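Local coordinates for protein bifunctional endomannanase/endoglucanase (PDB 3W0K) that probably hydrolyses beta-1,4-linked mannan and glucan chains as a bifunctional endomannanase/endoglucanase of glycosyl hydrolase family 5, at residues H193-Q207 / V252-T265. Residues are numbered along the deposited sequence; the frame is centred on the assembly and turned at random.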
ATOM      1  N   HIS A 193       2.834 -11.408   1.199  1.00 10.00           N
ATOM      2  CA  HIS A 193       3.988 -10.513   1.214  1.00 10.77           C
ATOM      3  C   HIS A 193       3.708  -9.435   0.177  1.00 11.02           C
ATOM      4  O   HIS A 193       3.553  -9.723  -1.013  1.00 10.67           O
ATOM      5  CB  HIS A 193       5.275 -11.271   0.894  1.00 10.38           C
ATOM      6  CG  HIS A 193       5.723 -12.176   1.997  1.00 11.42           C
ATOM      7  ND1 HIS A 193       7.037 -12.255   2.407  1.00 12.08           N
ATOM      8  CD2 HIS A 193       5.029 -13.031   2.785  1.00 11.89           C
ATOM      9  CE1 HIS A 193       7.132 -13.121   3.401  1.00 10.99           C
ATOM     10  NE2 HIS A 193       5.929 -13.606   3.649  1.00 11.16           N
ATOM     11  N   SER A 194       3.635  -8.193   0.639  1.00  9.63           N
ATOM     12  CA  SER A 194       3.311  -7.070  -0.224  1.00 10.21           C
ATOM     13  C   SER A 194       4.483  -6.189  -0.616  1.00  9.24           C
ATOM     14  O   SER A 194       5.139  -5.577   0.238  1.00  9.28           O
ATOM     15  CB  SER A 194       2.214  -6.223   0.430  1.00  9.30           C
ATOM     16  OG  SER A 194       1.712  -5.243  -0.463  1.00  8.92           O
ATOM     17  N   GLY A 195       4.707  -6.117  -1.926  1.00  9.74           N
ATOM     18  CA  GLY A 195       5.775  -5.310  -2.487  1.00  9.66           C
ATOM     19  C   GLY A 195       5.299  -3.974  -3.030  1.00  9.35           C
ATOM     20  O   GLY A 195       4.147  -3.561  -2.821  1.00  9.39           O
ATOM     21  N   ARG A 196       6.173  -3.322  -3.789  1.00  8.42           N
ATOM     22  CA  ARG A 196       5.883  -2.005  -4.335  1.00  9.12           C
ATOM     23  C   ARG A 196       6.317  -1.839  -5.782  1.00  9.89           C
ATOM     24  O   ARG A 196       7.222  -2.530  -6.253  1.00 10.18           O
ATOM     25  CB  ARG A 196       6.582  -0.941  -3.486  1.00  8.83           C
ATOM     26  CG  ARG A 196       6.019  -0.774  -2.077  1.00  9.81           C
ATOM     27  CD  ARG A 196       4.608  -0.232  -2.146  1.00  8.94           C
ATOM     28  NE  ARG A 196       4.046   0.108  -0.837  1.00  8.11           N
ATOM     29  CZ  ARG A 196       3.352  -0.725  -0.070  1.00  8.30           C
ATOM     30  NH1 ARG A 196       3.135  -1.979  -0.452  1.00  8.78           N
ATOM     31  NH2 ARG A 196       2.789  -0.273   1.047  1.00  8.57           N
ATOM     32  N   GLY A 197       5.684  -0.880  -6.453  1.00  9.85           N
ATOM     33  CA  GLY A 197       6.000  -0.576  -7.836  1.00 10.58           C
ATOM     34  C   GLY A 197       6.315   0.902  -7.987  1.00  9.98           C
ATOM     35  O   GLY A 197       5.605   1.636  -8.675  1.00 10.55           O
ATOM     36  N   TYR A 198       7.371   1.347  -7.314  1.00  9.86           N
ATOM     37  CA  TYR A 198       7.785   2.743  -7.374  1.00  9.66           C
ATOM     38  C   TYR A 198       9.197   2.911  -7.920  1.00  9.61           C
ATOM     39  O   TYR A 198       9.702   4.026  -7.984  1.00 12.04           O
ATOM     40  CB  TYR A 198       7.719   3.382  -5.985  1.00 10.02           C
ATOM     41  CG  TYR A 198       6.328   3.582  -5.428  1.00 10.23           C
ATOM     42  CD1 TYR A 198       5.341   4.229  -6.174  1.00  9.40           C
ATOM     43  CD2 TYR A 198       6.017   3.187  -4.128  1.00 11.04           C
ATOM     44  CE1 TYR A 198       4.082   4.486  -5.632  1.00 10.67           C
ATOM     45  CE2 TYR A 198       4.763   3.440  -3.577  1.00 10.07           C
ATOM     46  CZ  TYR A 198       3.804   4.092  -4.333  1.00  9.36           C
ATOM     47  OH  TYR A 198       2.574   4.381  -3.784  1.00 10.73           O
ATOM     48  N   GLN A 199       9.844   1.807  -8.278  1.00 11.21           N
ATOM     49  CA  GLN A 199      11.200   1.872  -8.808  1.00 11.19           C
ATOM     50  C   GLN A 199      11.210   1.967 -10.328  1.00 11.89           C
ATOM     51  O   GLN A 199      10.462   1.265 -11.004  1.00 12.52           O
ATOM     52  CB  GLN A 199      12.015   0.659  -8.359  1.00 11.85           C
ATOM     53  CG  GLN A 199      12.213   0.561  -6.847  1.00 12.11           C
ATOM     54  CD  GLN A 199      12.901   1.782  -6.238  1.00 13.75           C
ATOM     55  OE1 GLN A 199      13.499   2.602  -6.939  1.00 13.48           O
ATOM     56  NE2 GLN A 199      12.817   1.899  -4.920  1.00 14.15           N
ATOM     57  N   PRO A 200      12.071   2.837 -10.883  1.00 13.52           N
ATOM     58  CA  PRO A 200      13.004   3.708 -10.160  1.00 13.58           C
ATOM     59  C   PRO A 200      12.342   4.947  -9.562  1.00 13.65           C
ATOM     60  O   PRO A 200      11.553   5.621 -10.224  1.00 12.93           O
ATOM     61  CB  PRO A 200      14.015   4.085 -11.242  1.00 14.15           C
ATOM     62  CG  PRO A 200      13.162   4.150 -12.471  1.00 14.34           C
ATOM     63  CD  PRO A 200      12.302   2.915 -12.340  1.00 13.64           C
ATOM     64  N   MET A 201      12.682   5.251  -8.310  1.00 14.14           N
ATOM     65  CA  MET A 201      12.125   6.415  -7.623  1.00 14.33           C
ATOM     66  C   MET A 201      12.419   7.717  -8.365  1.00 15.27           C
ATOM     67  O   MET A 201      11.649   8.672  -8.279  1.00 15.09           O
ATOM     68  CB  MET A 201      12.663   6.500  -6.193  1.00 15.27           C
ATOM     69  CG  MET A 201      12.152   5.422  -5.252  1.00 16.23           C
ATOM     70  SD  MET A 201      10.416   5.642  -4.812  1.00 17.80           S
ATOM     71  CE  MET A 201      10.554   6.826  -3.479  1.00 17.67           C
ATOM     72  N   ALA A 202      13.534   7.745  -9.094  1.00 15.85           N
ATOM     73  CA  ALA A 202      13.935   8.920  -9.863  1.00 17.67           C
ATOM     74  C   ALA A 202      12.887   9.281 -10.911  1.00 16.94           C
ATOM     75  O   ALA A 202      12.812  10.426 -11.360  1.00 19.46           O
ATOM     76  CB  ALA A 202      15.275   8.674 -10.534  1.00 17.93           C
ATOM     77  N   LEU A 203      12.082   8.296 -11.295  1.00 15.84           N
ATOM     78  CA  LEU A 203      11.032   8.501 -12.282  1.00 15.57           C
ATOM     79  C   LEU A 203       9.670   8.686 -11.615  1.00 14.86           C
ATOM     80  O   LEU A 203       9.001   9.695 -11.828  1.00 14.81           O
ATOM     81  CB  LEU A 203      10.994   7.315 -13.259  1.00 15.22           C
ATOM     82  CG  LEU A 203      10.035   7.336 -14.457  1.00 16.61           C
ATOM     83  CD1 LEU A 203      10.577   6.425 -15.539  1.00 14.90           C
ATOM     84  CD2 LEU A 203       8.631   6.904 -14.055  1.00 16.12           C
ATOM     85  N   THR A 204       9.293   7.735 -10.764  1.00 14.54           N
ATOM     86  CA  THR A 204       7.993   7.765 -10.094  1.00 13.93           C
ATOM     87  C   THR A 204       7.787   8.877  -9.076  1.00 14.18           C
ATOM     88  O   THR A 204       6.670   9.348  -8.894  1.00 14.10           O
ATOM     89  CB  THR A 204       7.689   6.434  -9.398  1.00 13.43           C
ATOM     90  OG1 THR A 204       8.578   6.265  -8.287  1.00 12.66           O
ATOM     91  CG2 THR A 204       7.860   5.271 -10.369  1.00 12.61           C
ATOM     92  N   HIS A 205       8.854   9.266  -8.385  1.00 15.00           N
ATOM     93  CA  HIS A 205       8.758  10.318  -7.379  1.00 16.53           C
ATOM     94  C   HIS A 205       9.537  11.576  -7.745  1.00 18.50           C
ATOM     95  O   HIS A 205       9.979  12.324  -6.872  1.00 19.03           O
ATOM     96  CB  HIS A 205       9.188   9.789  -6.006  1.00 16.11           C
ATOM     97  CG  HIS A 205       8.151   8.942  -5.333  1.00 16.56           C
ATOM     98  ND1 HIS A 205       7.719   7.739  -5.847  1.00 15.37           N
ATOM     99  CD2 HIS A 205       7.465   9.125  -4.179  1.00 17.41           C
ATOM    100  CE1 HIS A 205       6.812   7.216  -5.039  1.00 17.21           C
ATOM    101  NE2 HIS A 205       6.641   8.037  -4.019  1.00 16.81           N
ATOM    102  N   TYR A 206       9.692  11.809  -9.046  1.00 19.21           N
ATOM    103  CA  TYR A 206      10.390  12.989  -9.542  1.00 21.34           C
ATOM    104  C   TYR A 206       9.668  14.240  -9.043  1.00 22.29           C
ATOM    105  O   TYR A 206       8.459  14.392  -9.233  1.00 21.48           O
ATOM    106  CB  TYR A 206      10.428  12.971 -11.072  1.00 21.13           C
ATOM    107  CG  TYR A 206      10.981  14.230 -11.707  1.00 22.99           C
ATOM    108  CD1 TYR A 206      12.308  14.615 -11.510  1.00 23.78           C
ATOM    109  CD2 TYR A 206      10.181  15.021 -12.531  1.00 23.07           C
ATOM    110  CE1 TYR A 206      12.825  15.759 -12.123  1.00 24.33           C
ATOM    111  CE2 TYR A 206      10.686  16.163 -13.149  1.00 24.04           C
ATOM    112  CZ  TYR A 206      12.008  16.524 -12.941  1.00 25.01           C
ATOM    113  OH  TYR A 206      12.508  17.647 -13.559  1.00 27.48           O
ATOM    114  N   GLN A 207      10.423  15.110  -8.379  1.00 24.01           N
ATOM    115  CA  GLN A 207       9.912  16.357  -7.812  1.00 25.54           C
ATOM    116  C   GLN A 207       8.887  16.166  -6.695  1.00 26.49           C
ATOM    117  O   GLN A 207       8.052  17.038  -6.446  1.00 26.76           O
ATOM    118  CB  GLN A 207       9.377  17.286  -8.909  1.00 26.40           C
ATOM    119  CG  GLN A 207      10.468  17.805  -9.839  1.00 28.50           C
ATOM    120  CD  GLN A 207       9.967  18.810 -10.860  1.00 29.74           C
ATOM    121  OE1 GLN A 207       8.797  18.804 -11.241  1.00 30.62           O
ATOM    122  NE2 GLN A 207      10.863  19.677 -11.318  1.00 30.47           N
ATOM    123  N   VAL A 252       5.058 -18.651  -1.603  1.00 22.61           N
ATOM    124  CA  VAL A 252       4.602 -17.423  -0.954  1.00 19.96           C
ATOM    125  C   VAL A 252       3.709 -16.595  -1.875  1.00 19.25           C
ATOM    126  O   VAL A 252       3.990 -16.452  -3.066  1.00 18.83           O
ATOM    127  CB  VAL A 252       5.797 -16.553  -0.501  1.00 20.81           C
ATOM    128  CG1 VAL A 252       5.307 -15.236   0.094  1.00 19.76           C
ATOM    129  CG2 VAL A 252       6.642 -17.309   0.513  1.00 20.66           C
ATOM    130  N   ASN A 253       2.618 -16.076  -1.316  1.00 18.11           N
ATOM    131  CA  ASN A 253       1.689 -15.240  -2.065  1.00 17.87           C
ATOM    132  C   ASN A 253       2.207 -13.806  -2.042  1.00 17.60           C
ATOM    133  O   ASN A 253       2.463 -13.248  -0.973  1.00 18.23           O
ATOM    134  CB  ASN A 253       0.291 -15.309  -1.446  1.00 20.83           C
ATOM    135  CG  ASN A 253      -0.345 -16.678  -1.596  1.00 25.40           C
ATOM    136  OD1 ASN A 253      -0.670 -17.106  -2.705  1.00 28.82           O
ATOM    137  ND2 ASN A 253      -0.524 -17.374  -0.478  1.00 28.13           N
ATOM    138  N   VAL A 254       2.392 -13.232  -3.226  1.00 15.44           N
ATOM    139  CA  VAL A 254       2.900 -11.868  -3.361  1.00 13.66           C
ATOM    140  C   VAL A 254       1.868 -10.964  -4.030  1.00 13.87           C
ATOM    141  O   VAL A 254       1.104 -11.405  -4.887  1.00 15.76           O
ATOM    142  CB  VAL A 254       4.218 -11.850  -4.188  1.00 14.39           C
ATOM    143  CG1 VAL A 254       4.684 -10.417  -4.448  1.00 15.67           C
ATOM    144  CG2 VAL A 254       5.306 -12.632  -3.457  1.00 14.14           C
ATOM    145  N   HIS A 255       1.846  -9.698  -3.623  1.00 10.55           N
ATOM    146  CA  HIS A 255       0.924  -8.715  -4.185  1.00 10.52           C
ATOM    147  C   HIS A 255       1.598  -7.345  -4.153  1.00  9.96           C
ATOM    148  O   HIS A 255       2.471  -7.104  -3.321  1.00 11.73           O
ATOM    149  CB  HIS A 255      -0.371  -8.668  -3.369  1.00  9.54           C
ATOM    150  CG  HIS A 255      -1.429  -7.791  -3.965  1.00  9.28           C
ATOM    151  ND1 HIS A 255      -1.596  -6.472  -3.600  1.00 10.33           N
ATOM    152  CD2 HIS A 255      -2.364  -8.041  -4.912  1.00 10.75           C
ATOM    153  CE1 HIS A 255      -2.589  -5.947  -4.297  1.00 10.46           C
ATOM    154  NE2 HIS A 255      -3.071  -6.878  -5.101  1.00  9.82           N
ATOM    155  N   ILE A 256       1.224  -6.468  -5.082  1.00  9.05           N
ATOM    156  CA  ILE A 256       1.783  -5.118  -5.128  1.00  8.64           C
ATOM    157  C   ILE A 256       0.762  -4.172  -4.487  1.00 10.46           C
ATOM    158  O   ILE A 256      -0.195  -3.739  -5.133  1.00  9.87           O
ATOM    159  CB  ILE A 256       2.103  -4.684  -6.583  1.00 10.13           C
ATOM    160  CG1 ILE A 256       3.138  -5.634  -7.202  1.00 11.03           C
ATOM    161  CG2 ILE A 256       2.618  -3.246  -6.614  1.00 11.40           C
ATOM    162  CD1 ILE A 256       4.497  -5.630  -6.508  1.00 12.88           C
ATOM    163  N   GLY A 257       0.972  -3.890  -3.201  1.00  9.17           N
ATOM    164  CA  GLY A 257       0.071  -3.038  -2.436  1.00  9.62           C
ATOM    165  C   GLY A 257      -0.051  -1.602  -2.894  1.00  9.72           C
ATOM    166  O   GLY A 257      -1.087  -0.964  -2.671  1.00  8.02           O
ATOM    167  N   GLU A 258       1.031  -1.069  -3.453  1.00  8.71           N
ATOM    168  CA  GLU A 258       1.058   0.292  -3.977  1.00  8.21           C
ATOM    169  C   GLU A 258       2.020   0.356  -5.144  1.00  8.45           C
ATOM    170  O   GLU A 258       3.059  -0.308  -5.142  1.00  8.78           O
ATOM    171  CB  GLU A 258       1.607   1.301  -2.969  1.00  9.06           C
ATOM    172  CG  GLU A 258       0.890   1.470  -1.649  1.00  7.95           C
ATOM    173  CD  GLU A 258       1.587   2.497  -0.768  1.00  8.58           C
ATOM    174  OE1 GLU A 258       2.344   3.346  -1.295  1.00  9.38           O
ATOM    175  OE2 GLU A 258       1.375   2.466   0.462  1.00  9.54           O
ATOM    176  N   PHE A 259       1.666   1.174  -6.126  1.00  9.16           N
ATOM    177  CA  PHE A 259       2.520   1.435  -7.275  1.00  8.54           C
ATOM    178  C   PHE A 259       1.973   2.653  -7.995  1.00 10.37           C
ATOM    179  O   PHE A 259       0.848   3.089  -7.735  1.00  9.73           O
ATOM    180  CB  PHE A 259       2.658   0.220  -8.218  1.00 10.76           C
ATOM    181  CG  PHE A 259       1.536   0.059  -9.207  1.00  9.34           C
ATOM    182  CD1 PHE A 259       1.761   0.267 -10.567  1.00 11.02           C
ATOM    183  CD2 PHE A 259       0.274  -0.351  -8.793  1.00 10.49           C
ATOM    184  CE1 PHE A 259       0.744   0.063 -11.501  1.00 11.12           C
ATOM    185  CE2 PHE A 259      -0.751  -0.557  -9.717  1.00 10.69           C
ATOM    186  CZ  PHE A 259      -0.515  -0.350 -11.074  1.00 11.45           C
ATOM    187  N   GLY A 260       2.794   3.248  -8.849  1.00  9.36           N
ATOM    188  CA  GLY A 260       2.336   4.410  -9.581  1.00 10.75           C
ATOM    189  C   GLY A 260       3.419   5.432  -9.819  1.00 10.47           C
ATOM    190  O   GLY A 260       4.568   5.255  -9.405  1.00 10.57           O
ATOM    191  N   CYS A 261       3.022   6.535 -10.442  1.00  9.76           N
ATOM    192  CA  CYS A 261       3.939   7.611 -10.771  1.00 10.68           C
ATOM    193  C   CYS A 261       3.327   8.958 -10.407  1.00 11.01           C
ATOM    194  O   CYS A 261       2.131   9.181 -10.611  1.00 12.24           O
ATOM    195  CB  CYS A 261       4.233   7.564 -12.271  1.00 11.24           C
ATOM    196  SG  CYS A 261       5.435   8.765 -12.849  1.00 12.68           S
ATOM    197  N   PHE A 262       4.156   9.850  -9.870  1.00 11.28           N
ATOM    198  CA  PHE A 262       3.727  11.192  -9.484  1.00 12.67           C
ATOM    199  C   PHE A 262       3.395  11.984 -10.759  1.00 13.49           C
ATOM    200  O   PHE A 262       3.696  11.534 -11.868  1.00 13.36           O
ATOM    201  CB  PHE A 262       4.833  11.864  -8.668  1.00 13.47           C
ATOM    202  CG  PHE A 262       4.400  13.106  -7.938  1.00 13.25           C
ATOM    203  CD1 PHE A 262       3.197  13.148  -7.242  1.00 14.28           C
ATOM    204  CD2 PHE A 262       5.221  14.230  -7.924  1.00 16.62           C
ATOM    205  CE1 PHE A 262       2.819  14.291  -6.541  1.00 15.21           C
ATOM    206  CE2 PHE A 262       4.850  15.378  -7.225  1.00 16.47           C
ATOM    207  CZ  PHE A 262       3.648  15.407  -6.532  1.00 16.07           C
ATOM    208  N   ASN A 263       2.804  13.167 -10.603  1.00 15.30           N
ATOM    209  CA  ASN A 263       2.379  13.958 -11.758  1.00 14.46           C
ATOM    210  C   ASN A 263       3.304  15.030 -12.332  1.00 15.69           C
ATOM    211  O   ASN A 263       2.845  15.914 -13.060  1.00 16.66           O
ATOM    212  CB  ASN A 263       0.990  14.550 -11.493  1.00 14.49           C
ATOM    213  CG  ASN A 263       1.005  15.649 -10.437  1.00 15.47           C
ATOM    214  OD1 ASN A 263       2.001  15.852  -9.740  1.00 16.65           O
ATOM    215  ND2 ASN A 263      -0.103  16.368 -10.327  1.00 16.18           N
ATOM    216  N   LYS A 264       4.595  14.957 -12.022  1.00 16.50           N
ATOM    217  CA  LYS A 264       5.549  15.933 -12.549  1.00 18.41           C
ATOM    218  C   LYS A 264       6.370  15.340 -13.692  1.00 18.61           C
ATOM    219  O   LYS A 264       7.006  16.062 -14.461  1.00 20.57           O
ATOM    220  CB  LYS A 264       6.463  16.449 -11.436  1.00 20.08           C
ATOM    221  CG  LYS A 264       5.728  17.229 -10.359  1.00 23.21           C
ATOM    222  CD  LYS A 264       4.969  18.407 -10.947  1.00 26.27           C
ATOM    223  CE  LYS A 264       4.204  19.157  -9.870  1.00 29.46           C
ATOM    224  NZ  LYS A 264       3.453  20.317 -10.425  1.00 32.91           N
ATOM    225  N   THR A 265       6.325  14.017 -13.805  1.00 16.51           N
ATOM    226  CA  THR A 265       7.031  13.276 -14.844  1.00 15.67           C
ATOM    227  C   THR A 265       6.246  13.396 -16.146  1.00 14.66           C
ATOM    228  O   THR A 265       5.014  13.411 -16.127  1.00 14.47           O
ATOM    229  CB  THR A 265       7.133  11.789 -14.446  1.00 16.08           C
ATOM    230  OG1 THR A 265       7.878  11.680 -13.228  1.00 15.17           O
ATOM    231  CG2 THR A 265       7.809  10.965 -15.537  1.00 14.74           C
TER
HETATM  232  O   HOH W   1      -0.922  -6.165  -0.931  1.00 10.27           O
HETATM  233  O   HOH W   2       6.613  13.041 -10.917  1.00 15.22           O
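Arg-196 lies across Glu-258 where strands 192-197 and 254-259 run side by side. From its CB, 3.9 Å from Glu-258 O, the arginine bends at chi2 (-66°), bringing CD to 3.4 Å from that same oxygen. Arg-196 NE then passes 3.4 Å from Glu-258 CD and pairs with Glu-137, while Glu-258 CG lies over one face of the guanidinium, toward its rim. At the tip, Arg-196 NH1 donates 3.0 Å to Gly-195 O, in the guanidinium plane but above the carbonyl plane; Arg-196 NH2 reaches Glu-258 OE2 at 3.1 Å in a salt bridge with a weak, bent hydrogen bond, and also pairs with Asp-174. The guanidinium and carboxylate planes lie 30° apart. Tyr-198 OH grips Glu-258 OE1 at 2.7 Å on its anti side; Arg-40 also pairs with OE2. A leucine in place of Arg-196 would probably leave Glu-137 and Asp-174 without this mate and cost Glu-258 one of its two arginine partners. Beyond the strands, Thr-265 OG1 donates to Leu-203 O (2.7 Å), joining the loops. In this closed eight-stranded beta/alpha barrel, strand 254-259 presents Glu-258 near its C-terminal end, consistent with the nucleophile position of family 5 active sites.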